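Local coordinates for protein trans-isoprenyl diphosphate synthase (Caulobacter crescentus, PDB 3OYR) that probably makes octaprenyl diphosphate, the quinone side-chain precursor, by adding isopentenyl diphosphate units to farnesyl diphosphate with the help of divalent metal ions, at residues A100-D105 and L113-V118; D105-G110 and Q128-G133; D44-D49 and L56-I61; G37-I42 and G65-P70. All coordinates share one frame; numbering follows the deposited sequence.

Interaction 1 of 4, residues A100-D105 and L113-V118. With CA (calcium ion), chain E; DMA (dimethylallyl diphosphate), chain G; DMA (dimethylallyl diphosphate), chain D.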
# COMPACT_ATOMS: atom_id res chain seq x y z
N ALA B 100 -2.89 -1.90 7.21
CA ALA B 100 -3.16 -1.68 5.80
C ALA B 100 -3.45 -2.97 5.03
O ALA B 100 -4.35 -3.00 4.17
CB ALA B 100 -1.98 -0.97 5.17
N THR B 101 -2.70 -4.03 5.34
CA THR B 101 -2.90 -5.31 4.65
C THR B 101 -4.25 -5.91 5.03
O THR B 101 -4.88 -6.54 4.20
CB THR B 101 -1.83 -6.37 4.97
OG1 THR B 101 -1.95 -6.76 6.34
CG2 THR B 101 -0.42 -5.86 4.67
N LEU B 102 -4.67 -5.70 6.28
CA LEU B 102 -6.03 -6.07 6.71
C LEU B 102 -7.13 -5.40 5.91
O LEU B 102 -8.07 -6.07 5.46
CB LEU B 102 -6.24 -5.80 8.20
CG LEU B 102 -5.32 -6.54 9.16
CD1 LEU B 102 -5.68 -6.18 10.59
CD2 LEU B 102 -5.36 -8.08 8.96
N LEU B 103 -7.02 -4.08 5.74
CA LEU B 103 -8.02 -3.33 5.00
C LEU B 103 -8.12 -3.84 3.57
O LEU B 103 -9.21 -4.09 3.07
CB LEU B 103 -7.71 -1.83 5.02
CG LEU B 103 -7.93 -1.12 6.37
CD1 LEU B 103 -7.38 0.28 6.34
CD2 LEU B 103 -9.39 -1.11 6.79
N HIS B 104 -6.97 -4.05 2.94
CA HIS B 104 -6.90 -4.54 1.58
C HIS B 104 -7.36 -5.99 1.48
O HIS B 104 -8.14 -6.33 0.58
CB HIS B 104 -5.48 -4.34 1.03
CG HIS B 104 -5.16 -2.92 0.72
ND1 HIS B 104 -4.17 -2.56 -0.16
CD2 HIS B 104 -5.72 -1.76 1.15
CE1 HIS B 104 -4.14 -1.24 -0.27
NE2 HIS B 104 -5.06 -0.73 0.52
N ASP B 105 -6.93 -6.83 2.43
CA ASP B 105 -7.25 -8.24 2.35
C ASP B 105 -8.74 -8.47 2.60
O ASP B 105 -9.36 -9.28 1.91
CB ASP B 105 -6.38 -9.04 3.31
CG ASP B 105 -6.70 -10.53 3.31
OD1 ASP B 105 -6.29 -11.25 2.38
OD2 ASP B 105 -7.37 -10.98 4.26
N LEU B 113 -16.60 -9.25 8.87
CA LEU B 113 -16.26 -8.99 10.25
C LEU B 113 -14.73 -8.99 10.46
O LEU B 113 -14.02 -9.83 9.93
CB LEU B 113 -16.89 -10.07 11.13
CG LEU B 113 -17.05 -9.74 12.62
CD1 LEU B 113 -18.17 -8.71 12.83
CD2 LEU B 113 -17.35 -11.01 13.41
N ARG B 114 -14.25 -8.04 11.26
CA ARG B 114 -12.84 -7.92 11.58
C ARG B 114 -12.72 -7.30 12.96
O ARG B 114 -13.24 -6.20 13.21
CB ARG B 114 -12.10 -7.06 10.54
CG ARG B 114 -10.67 -6.68 10.98
CD ARG B 114 -9.72 -7.87 10.95
NE ARG B 114 -9.54 -8.35 9.58
CZ ARG B 114 -8.90 -9.46 9.24
NH1 ARG B 114 -8.33 -10.24 10.16
NH2 ARG B 114 -8.81 -9.77 7.95
N ARG B 115 -12.04 -8.03 13.85
CA ARG B 115 -11.81 -7.61 15.24
C ARG B 115 -13.13 -7.29 15.98
O ARG B 115 -13.18 -6.38 16.82
CB ARG B 115 -10.82 -6.43 15.32
CG ARG B 115 -9.39 -6.76 14.87
CD ARG B 115 -8.51 -5.50 14.89
NE ARG B 115 -7.09 -5.80 14.58
CZ ARG B 115 -6.16 -4.89 14.30
NH1 ARG B 115 -4.91 -5.29 14.04
NH2 ARG B 115 -6.47 -3.58 14.25
N GLY B 116 -14.18 -8.04 15.65
CA GLY B 116 -15.46 -7.91 16.34
C GLY B 116 -16.38 -6.83 15.79
O GLY B 116 -17.55 -6.76 16.18
N LYS B 117 -15.86 -5.99 14.90
CA LYS B 117 -16.63 -4.91 14.27
C LYS B 117 -16.88 -5.26 12.81
O LYS B 117 -16.18 -6.11 12.23
CB LYS B 117 -15.90 -3.56 14.36
CG LYS B 117 -15.84 -2.92 15.76
CD LYS B 117 -15.28 -1.50 15.66
CE LYS B 117 -14.83 -0.92 17.00
NZ LYS B 117 -13.87 0.23 16.83
N VAL B 118 -17.87 -4.61 12.21
CA VAL B 118 -18.12 -4.70 10.77
C VAL B 118 -16.86 -4.24 10.03
O VAL B 118 -16.18 -3.32 10.49
CB VAL B 118 -19.37 -3.83 10.38
CG1 VAL B 118 -19.17 -2.35 10.76
CG2 VAL B 118 -19.72 -3.96 8.92
CA CA E . -8.70 -12.78 4.74
C1 DMA G . -3.89 -13.28 5.11
O1 DMA G . -4.46 -14.29 5.93
C2 DMA G . -4.27 -11.89 5.51
C3 DMA G . -3.40 -10.87 5.53
C4 DMA G . -1.95 -11.01 5.16
C5 DMA G . -3.91 -9.54 5.95
PA DMA G . -6.05 -14.59 6.10
O1A DMA G . -6.10 -16.02 6.55
O2A DMA G . -6.87 -14.14 4.91
O3A DMA G . -6.34 -13.63 7.37
PB DMA G . -7.77 -13.33 8.04
O1B DMA G . -7.28 -12.53 9.22
O2B DMA G . -8.37 -14.68 8.36
O3B DMA G . -8.61 -12.58 7.03
C1 DMA D . -4.69 -11.36 10.99
O1 DMA D . -3.66 -11.11 11.96
C2 DMA D . -3.75 -11.57 9.86
C3 DMA D . -3.33 -12.78 9.50
C4 DMA D . -3.85 -14.05 10.13
C5 DMA D . -2.31 -12.84 8.41
PA DMA D . -3.79 -11.23 13.56
O1A DMA D . -2.47 -10.95 14.23
O2A DMA D . -4.42 -12.56 13.87
O3A DMA D . -4.86 -10.03 13.75
PB DMA D . -4.96 -8.91 14.93
O1B DMA D . -3.93 -7.85 14.59
O2B DMA D . -6.38 -8.49 14.65
O3B DMA D . -4.72 -9.57 16.26
O HOH W 1 -10.35 -14.63 5.07
O HOH W 2 -10.53 -11.35 4.93
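Leu102 drives its two methyls against two arginines, and these methyl-on-guanidinium touches are the closest contacts between 100-105 and 113-118. CD2 sits over the centre of one guanidinium face, 3.8 Å from Arg114 CZ, while CD1 covers a face of the Arg115 guanidinium nearer its rim, 3.6 Å from NH1. Each arginine crosses the leucine at about a right angle; the methyls meet the faces, and the diphosphate oxygens lie at the edges.

The polar contacts run to two dimethylallyl diphosphates. Arg114, its chain bent at chi2 and chi3 (71° and 65°), curls back to give NH1 to O1B of the chain G molecule at 2.7 Å, nearly straight, and NH2 to its O3B; NH2 also forms a salt bridge with Asp106. Arg115 is extended from CG to NE and grips the chain D molecule twice, NE to O2B at 2.8 Å and NH1 to O1B. Asp105 OD2 binds the calcium ion at 2.3 Å; the chain G diphosphate binds it through O2A and O3B, and Asp109 with two waters completes the sphere. Carboxylate and Arg114 thus hold one diphosphate jointly.

The type I' turn Arg114–Lys117 joins strands 113-114 and 117-118 into a tight hairpin beside helix 87-109. Leu60 of helix 52-61 packs on both Leu102 and Arg114, and helix 126-147 meets Leu103 and His104.

Interaction 2 of 4, residues D105-G110 and Q128-G133. With CA (calcium ion), chain E; DMA (dimethylallyl diphosphate), chain G.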
# COMPACT_ATOMS: atom_id res chain seq x y z
N ASP B 105 -6.93 -6.83 2.43
CA ASP B 105 -7.25 -8.24 2.35
C ASP B 105 -8.74 -8.47 2.60
O ASP B 105 -9.36 -9.28 1.91
CB ASP B 105 -6.38 -9.04 3.31
CG ASP B 105 -6.70 -10.53 3.31
OD1 ASP B 105 -6.29 -11.25 2.38
OD2 ASP B 105 -7.37 -10.98 4.26
N ASP B 106 -9.33 -7.74 3.56
CA ASP B 106 -10.78 -7.82 3.79
C ASP B 106 -11.63 -7.39 2.60
O ASP B 106 -12.70 -7.97 2.37
CB ASP B 106 -11.21 -7.03 5.02
CG ASP B 106 -10.89 -7.74 6.33
OD1 ASP B 106 -10.84 -9.00 6.35
OD2 ASP B 106 -10.68 -7.03 7.33
N VAL B 107 -11.16 -6.39 1.85
CA VAL B 107 -11.84 -5.96 0.63
C VAL B 107 -11.76 -7.04 -0.46
O VAL B 107 -12.74 -7.32 -1.15
CB VAL B 107 -11.27 -4.60 0.12
CG1 VAL B 107 -11.70 -4.31 -1.31
CG2 VAL B 107 -11.71 -3.49 1.02
N VAL B 108 -10.57 -7.63 -0.60
CA VAL B 108 -10.30 -8.65 -1.60
C VAL B 108 -11.12 -9.93 -1.31
O VAL B 108 -11.80 -10.46 -2.19
CB VAL B 108 -8.78 -8.92 -1.69
CG1 VAL B 108 -8.46 -10.24 -2.39
CG2 VAL B 108 -8.10 -7.75 -2.41
N ASP B 109 -11.08 -10.38 -0.06
CA ASP B 109 -11.77 -11.60 0.33
C ASP B 109 -13.29 -11.44 0.49
O ASP B 109 -14.02 -12.43 0.52
CB ASP B 109 -11.17 -12.11 1.63
CG ASP B 109 -9.87 -12.84 1.43
OD1 ASP B 109 -9.19 -13.11 2.45
OD2 ASP B 109 -9.52 -13.13 0.26
N GLY B 110 -13.76 -10.20 0.61
CA GLY B 110 -15.17 -9.93 0.90
C GLY B 110 -15.63 -10.27 2.32
O GLY B 110 -16.81 -10.57 2.53
N GLN B 128 -12.53 3.63 -0.36
CA GLN B 128 -11.98 4.32 0.80
C GLN B 128 -11.13 3.42 1.69
O GLN B 128 -10.08 3.86 2.17
CB GLN B 128 -13.06 5.07 1.61
CG GLN B 128 -13.70 6.30 0.92
CD GLN B 128 -12.76 7.51 0.71
OE1 GLN B 128 -11.54 7.37 0.65
NE2 GLN B 128 -13.34 8.70 0.58
N SER B 129 -11.55 2.17 1.88
CA SER B 129 -10.73 1.16 2.56
C SER B 129 -9.37 0.96 1.91
O SER B 129 -8.33 0.99 2.59
CB SER B 129 -11.45 -0.19 2.59
OG SER B 129 -12.05 -0.39 3.84
N VAL B 130 -9.38 0.80 0.60
CA VAL B 130 -8.14 0.70 -0.17
C VAL B 130 -7.26 1.93 0.01
O VAL B 130 -6.09 1.80 0.37
CB VAL B 130 -8.43 0.39 -1.65
CG1 VAL B 130 -7.22 0.67 -2.56
CG2 VAL B 130 -8.87 -1.05 -1.76
N LEU B 131 -7.84 3.11 -0.17
CA LEU B 131 -7.11 4.39 -0.07
C LEU B 131 -6.54 4.70 1.32
O LEU B 131 -5.41 5.22 1.43
CB LEU B 131 -7.94 5.55 -0.61
CG LEU B 131 -8.38 5.52 -2.09
CD1 LEU B 131 -9.27 6.71 -2.42
CD2 LEU B 131 -7.20 5.44 -3.05
N VAL B 132 -7.30 4.40 2.37
CA VAL B 132 -6.82 4.56 3.75
C VAL B 132 -5.69 3.57 4.06
O VAL B 132 -4.69 3.93 4.71
CB VAL B 132 -7.96 4.49 4.80
CG1 VAL B 132 -7.41 4.52 6.24
CG2 VAL B 132 -8.93 5.68 4.59
N GLY B 133 -5.81 2.36 3.53
CA GLY B 133 -4.69 1.42 3.54
C GLY B 133 -3.46 2.02 2.90
O GLY B 133 -2.38 1.98 3.50
CA CA E . -8.70 -12.78 4.74
C1 DMA G . -3.89 -13.28 5.11
O1 DMA G . -4.46 -14.29 5.93
C2 DMA G . -4.27 -11.89 5.51
C3 DMA G . -3.40 -10.87 5.53
C4 DMA G . -1.95 -11.01 5.16
C5 DMA G . -3.91 -9.54 5.95
PA DMA G . -6.05 -14.59 6.10
O1A DMA G . -6.10 -16.02 6.55
O2A DMA G . -6.87 -14.14 4.91
O3A DMA G . -6.34 -13.63 7.37
PB DMA G . -7.77 -13.33 8.04
O1B DMA G . -7.28 -12.53 9.22
O2B DMA G . -8.37 -14.68 8.36
O3B DMA G . -8.61 -12.58 7.03
O HOH W 2 -10.53 -11.35 4.93
O HOH W 1 -10.35 -14.63 5.07
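The backbones come nearest at Val107 and Ser129, with CA atoms 7.5 Å apart, where the last turn of helix 87-109 passes the start of helix 126-147. Val107 carries the whole contact and splits its branches between two neighbours. CG2 meets Ser129 CB at 3.7 Å, touching the serine through its carbon rather than its hydroxyl. CG1, anti to the backbone N (chi1 166°), is turned to Val130 CG2 at a looser 4.3 Å. His121 covers both Val107 and Ser129, and Leu122 of the second subunit packs on Val107, so this small apolar patch is buried close to the dimer interface.

The acidic residues of the same turn serve the calcium ion. Asp109 OD1 binds it at 2.4 Å, one helical turn after Asp105, and its OD2 forms a salt bridge with Lys256. Asp106 works from the second shell: its OD1 accepts a hydrogen bond of 2.8 Å from water 2, itself a calcium ligand, and is also paired with Arg114. At Gly110 the chain leaves the helix with positive phi. Asp105, Asp106 and Asp109 match the aspartate-rich DDxxD motif of trans-prenyltransferases, which holds the allylic diphosphate through divalent metal ions; here calcium and dimethylallyl diphosphate occupy that site.

Interaction 3 of 4, residues D44-D49 and L56-I61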
# COMPACT_ATOMS: atom_id res chain seq x y z
N ASP B 44 -0.92 9.12 16.86
CA ASP B 44 -0.41 10.34 16.24
C ASP B 44 -0.40 10.31 14.70
O ASP B 44 -0.76 11.30 14.05
CB ASP B 44 1.02 10.63 16.74
CG ASP B 44 1.59 11.95 16.20
OD1 ASP B 44 2.68 11.94 15.60
OD2 ASP B 44 0.96 13.00 16.42
N ARG B 45 0.03 9.19 14.12
CA ARG B 45 0.24 9.14 12.67
C ARG B 45 -1.01 8.74 11.93
O ARG B 45 -1.08 8.85 10.71
CB ARG B 45 1.41 8.21 12.29
CG ARG B 45 2.75 8.60 12.90
CD ARG B 45 3.10 10.07 12.68
NE ARG B 45 4.22 10.47 13.55
CZ ARG B 45 5.49 10.48 13.17
NH1 ARG B 45 5.81 10.13 11.93
NH2 ARG B 45 6.44 10.84 14.03
N MET B 46 -2.02 8.30 12.67
CA MET B 46 -3.30 8.04 12.02
C MET B 46 -4.10 9.33 11.80
O MET B 46 -5.17 9.29 11.19
CB MET B 46 -4.10 6.95 12.73
CG MET B 46 -4.62 7.28 14.12
SD MET B 46 -5.84 6.04 14.62
CE MET B 46 -4.99 5.03 15.78
N GLN B 47 -3.58 10.46 12.27
CA GLN B 47 -4.24 11.76 12.12
C GLN B 47 -4.06 12.37 10.72
O GLN B 47 -3.00 12.26 10.11
CB GLN B 47 -3.76 12.75 13.20
CG GLN B 47 -3.90 12.26 14.65
CD GLN B 47 -5.32 11.81 15.03
OE1 GLN B 47 -6.29 12.50 14.75
NE2 GLN B 47 -5.42 10.65 15.69
N SER B 48 -5.13 12.99 10.23
CA SER B 48 -5.11 13.71 8.95
C SER B 48 -6.22 14.75 8.95
O SER B 48 -7.25 14.55 9.61
CB SER B 48 -5.36 12.74 7.79
OG SER B 48 -5.27 13.42 6.56
N ASP B 49 -6.01 15.84 8.20
CA ASP B 49 -7.05 16.87 8.00
C ASP B 49 -8.24 16.32 7.22
O ASP B 49 -9.36 16.80 7.36
CB ASP B 49 -6.48 18.09 7.28
CG ASP B 49 -5.35 18.75 8.04
OD1 ASP B 49 -4.39 19.23 7.39
OD2 ASP B 49 -5.40 18.78 9.29
N LEU B 56 -11.87 6.01 9.58
CA LEU B 56 -11.74 4.63 9.10
C LEU B 56 -10.63 3.86 9.82
O LEU B 56 -10.81 2.69 10.21
CB LEU B 56 -11.56 4.59 7.57
CG LEU B 56 -11.83 3.30 6.79
CD1 LEU B 56 -12.04 3.58 5.31
CD2 LEU B 56 -10.68 2.29 6.91
N ALA B 57 -9.49 4.52 10.00
CA ALA B 57 -8.33 3.92 10.64
C ALA B 57 -8.57 3.52 12.09
O ALA B 57 -8.28 2.38 12.49
CB ALA B 57 -7.13 4.85 10.54
N GLU B 58 -9.11 4.45 12.89
CA GLU B 58 -9.41 4.17 14.29
C GLU B 58 -10.51 3.12 14.46
O GLU B 58 -10.50 2.38 15.43
CB GLU B 58 -9.79 5.44 15.08
CG GLU B 58 -9.52 5.32 16.59
CD GLU B 58 -10.50 6.10 17.45
OE1 GLU B 58 -10.58 7.34 17.31
OE2 GLU B 58 -11.19 5.47 18.29
N HIS B 59 -11.44 3.05 13.50
CA HIS B 59 -12.46 2.00 13.55
C HIS B 59 -11.77 0.63 13.61
O HIS B 59 -12.15 -0.21 14.42
CB HIS B 59 -13.40 2.12 12.36
CG HIS B 59 -14.37 0.98 12.22
ND1 HIS B 59 -15.63 1.00 12.79
CD2 HIS B 59 -14.29 -0.20 11.56
CE1 HIS B 59 -16.27 -0.11 12.50
NE2 HIS B 59 -15.47 -0.87 11.76
N LEU B 60 -10.72 0.43 12.80
CA LEU B 60 -9.96 -0.82 12.80
C LEU B 60 -8.94 -0.96 13.95
O LEU B 60 -8.91 -1.99 14.64
CB LEU B 60 -9.30 -1.06 11.44
CG LEU B 60 -8.55 -2.40 11.25
CD1 LEU B 60 -9.41 -3.58 11.68
CD2 LEU B 60 -8.15 -2.58 9.81
N ILE B 61 -8.10 0.06 14.13
CA ILE B 61 -7.03 0.03 15.09
C ILE B 61 -7.54 -0.04 16.54
O ILE B 61 -7.12 -0.91 17.31
CB ILE B 61 -6.04 1.21 14.89
CG1 ILE B 61 -5.35 1.13 13.51
CG2 ILE B 61 -5.01 1.26 16.02
CD1 ILE B 61 -4.73 2.49 13.02
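Met46 reaches out to Ile61 tip to tip, its methyl CE lodged against two branches of the isoleucine, with CD1 and CG2 each 3.8 Å away. Its CG stands between the backbone N and the carbonyl carbon (chi1 67°), which carries the thioether across to helix 52-61, and a bend at chi3 turns the methyl into the fork of Ile61. The sulfur passes Glu58 obliquely, SD lying 4.0 Å from CB, so it is the aliphatic root of the glutamate and not its carboxylate that borders the methionine. At the base, Met46 CB faces Ala57 CB at 4.3 Å; the small alanine lets the backbones approach to 6.6 Å between these two CA atoms. Cut back to an alanine here, the chain would keep its CB on Ala57 but would probably leave a gap between the fork of Ile61 and Glu58 CB.

Met46 begins the connection that leaves helix 25-45 and turns back into helix 52-61. On other sides of that second helix, Leu56 and Leu60 pack on Leu103 of helix 87-109, Leu56 also meets Val132 of helix 126-147, and His59 NE2 hydrogen-bonds to Val118 O in strand 117-118.

Interaction 4 of 4, residues G37-I42 and G65-P70. With DMA (dimethylallyl diphosphate), chain D.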
# COMPACT_ATOMS: atom_id res chain seq x y z
N GLY B 37 4.90 3.95 24.10
CA GLY B 37 5.51 4.77 23.04
C GLY B 37 5.01 4.44 21.63
O GLY B 37 4.78 5.35 20.82
N VAL B 38 4.86 3.15 21.35
CA VAL B 38 4.42 2.66 20.04
C VAL B 38 2.97 3.09 19.78
O VAL B 38 2.64 3.61 18.71
CB VAL B 38 4.58 1.10 19.96
CG1 VAL B 38 4.05 0.55 18.68
CG2 VAL B 38 6.05 0.72 20.12
N ASN B 39 2.13 2.93 20.80
CA ASN B 39 0.71 3.34 20.72
C ASN B 39 0.53 4.85 20.59
O ASN B 39 -0.39 5.31 19.93
CB ASN B 39 -0.06 2.80 21.94
CG ASN B 39 -0.10 1.26 21.98
OD1 ASN B 39 0.00 0.60 20.95
ND2 ASN B 39 -0.23 0.70 23.18
N ARG B 40 1.40 5.62 21.23
CA ARG B 40 1.41 7.06 21.05
C ARG B 40 1.71 7.42 19.58
O ARG B 40 1.11 8.34 19.04
CB ARG B 40 2.46 7.70 21.95
CG ARG B 40 2.40 9.22 21.94
CD ARG B 40 3.55 9.84 22.74
NE ARG B 40 3.51 9.40 24.15
CZ ARG B 40 4.41 8.60 24.72
NH1 ARG B 40 4.30 8.28 25.99
NH2 ARG B 40 5.43 8.12 24.01
N LEU B 41 2.66 6.72 18.96
CA LEU B 41 3.02 6.97 17.55
C LEU B 41 1.85 6.58 16.64
O LEU B 41 1.50 7.31 15.70
CB LEU B 41 4.28 6.18 17.18
CG LEU B 41 5.52 6.85 17.79
CD1 LEU B 41 6.72 5.90 17.84
CD2 LEU B 41 5.82 8.13 16.99
N ILE B 42 1.23 5.46 16.96
CA ILE B 42 0.08 4.98 16.17
C ILE B 42 -1.03 6.02 16.15
O ILE B 42 -1.41 6.48 15.06
CB ILE B 42 -0.38 3.57 16.63
CG1 ILE B 42 0.70 2.53 16.29
CG2 ILE B 42 -1.67 3.19 15.94
CD1 ILE B 42 0.49 1.14 16.94
N GLY B 65 -6.93 -6.14 18.53
CA GLY B 65 -5.78 -6.67 17.82
C GLY B 65 -4.70 -6.99 18.82
O GLY B 65 -4.50 -6.24 19.78
N LYS B 66 -3.99 -8.09 18.61
CA LYS B 66 -3.05 -8.60 19.60
C LYS B 66 -1.72 -7.87 19.61
O LYS B 66 -0.94 -8.04 20.54
CB LYS B 66 -2.83 -10.10 19.41
CG LYS B 66 -4.09 -10.94 19.57
CD LYS B 66 -3.81 -12.42 19.23
CE LYS B 66 -3.43 -12.63 17.74
NZ LYS B 66 -4.64 -12.40 16.86
N ARG B 67 -1.46 -7.07 18.57
CA ARG B 67 -0.23 -6.28 18.47
C ARG B 67 1.04 -7.13 18.51
O ARG B 67 2.09 -6.65 18.94
CB ARG B 67 -0.20 -5.18 19.53
CG ARG B 67 -1.42 -4.25 19.45
CD ARG B 67 -1.29 -3.31 18.24
NE ARG B 67 -2.28 -2.24 18.32
CZ ARG B 67 -3.53 -2.36 17.88
NH1 ARG B 67 -3.94 -3.49 17.31
NH2 ARG B 67 -4.37 -1.34 18.02
N LEU B 68 0.94 -8.38 18.05
CA LEU B 68 2.08 -9.32 18.09
C LEU B 68 3.24 -8.83 17.26
O LEU B 68 4.41 -8.97 17.66
CB LEU B 68 1.67 -10.73 17.63
CG LEU B 68 0.58 -11.44 18.44
CD1 LEU B 68 0.45 -12.88 18.01
CD2 LEU B 68 0.84 -11.37 19.95
N ARG B 69 2.93 -8.23 16.12
CA ARG B 69 3.98 -7.73 15.25
C ARG B 69 4.83 -6.61 15.85
O ARG B 69 6.07 -6.80 15.91
CB ARG B 69 3.46 -7.45 13.85
CG ARG B 69 3.11 -8.70 13.09
CD ARG B 69 2.04 -8.36 12.10
NE ARG B 69 1.42 -9.52 11.49
CZ ARG B 69 0.36 -10.14 11.98
NH1 ARG B 69 -0.20 -9.73 13.12
NH2 ARG B 69 -0.13 -11.18 11.33
N PRO B 70 4.21 -5.49 16.35
CA PRO B 70 5.06 -4.51 17.07
C PRO B 70 5.72 -5.05 18.33
O PRO B 70 6.85 -4.64 18.64
CB PRO B 70 4.10 -3.34 17.42
CG PRO B 70 2.71 -3.88 17.19
CD PRO B 70 2.85 -4.96 16.14
C1 DMA D . -4.69 -11.36 10.99
O1 DMA D . -3.66 -11.11 11.96
C2 DMA D . -3.75 -11.57 9.86
C3 DMA D . -3.33 -12.78 9.50
C4 DMA D . -3.85 -14.05 10.13
C5 DMA D . -2.31 -12.84 8.41
PA DMA D . -3.79 -11.23 13.56
O1A DMA D . -2.47 -10.95 14.23
O2A DMA D . -4.42 -12.56 13.87
O3A DMA D . -4.86 -10.03 13.75
PB DMA D . -4.96 -8.91 14.93
O1B DMA D . -3.93 -7.85 14.59
O2B DMA D . -6.38 -8.49 14.65
O3B DMA D . -4.72 -9.57 16.26
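Pro70 and Val38 hold helix 68-79 against helix 25-45 in the all-helical fold of the prenyl synthases, while the loop leading into helix 68-79 forms one wall of a diphosphate pocket. That loop starts at Gly65, whose backbone angles (phi 114°, psi 142°) would jam a side chain against the preceding carbonyl; its CA passes close to O3B of the chain D dimethylallyl diphosphate. Lys66 grips the same oxygen twice, with its backbone N at 2.9 Å and, because the chain curls back at chi3 and chi4, with NZ at 2.9 Å. NZ also reaches O2A on the other phosphate, bridging the two, and pairs with the C-terminal carboxylate of Ala345.

Arg67, at the N-cap position, faces helix 25-45: Asn39 OD1 lies near the plane of its guanidinium, but NE is 4.5 Å away, and its firm hydrogen bonds go to backbone carbonyls, NH2 to Ile61 O and NH1 to the O of the residue just before Gly65. Arg69 turns to the pocket, extended from CG to NE beside Phe228 and Phe196, and meets the phosphate edge-on: NH1 gives O1A a nearly straight bond of 2.8 Å. A leucine in its place would probably leave O1A without this charged partner and weaken the hold on the alpha phosphate. Pro70 then returns to helix 25-45, crossing Val38 at about a right angle. With chi1 at 176°, Val38 points CG1 at the ring, where it rests 4.1 Å from Pro70 CB.

Overall arrangement
From the N terminus, helix 25-45 and the loop just after it supply the first partner of interactions 4 and 3. Interaction 4 closes the wider loop, from 37-42 to the start of helix 68-79, and interaction 3 is nested inside it, folding helix 52-61 back on the chain; they meet where Ile61 O accepts Arg67 NH2. Interactions 1 and 2 come later, after both of these have closed, and cross each other, sharing Asp105: helix 87-109 pairs first with the hairpin 113-118, then with helix 126-147. The salt bridge Arg114–Asp106 ties them beside the calcium ion. Leu60 and His59 connect interaction 3 to interaction 1, and Leu56 connects it to interaction 2, while the chain D diphosphate links interactions 1 and 4.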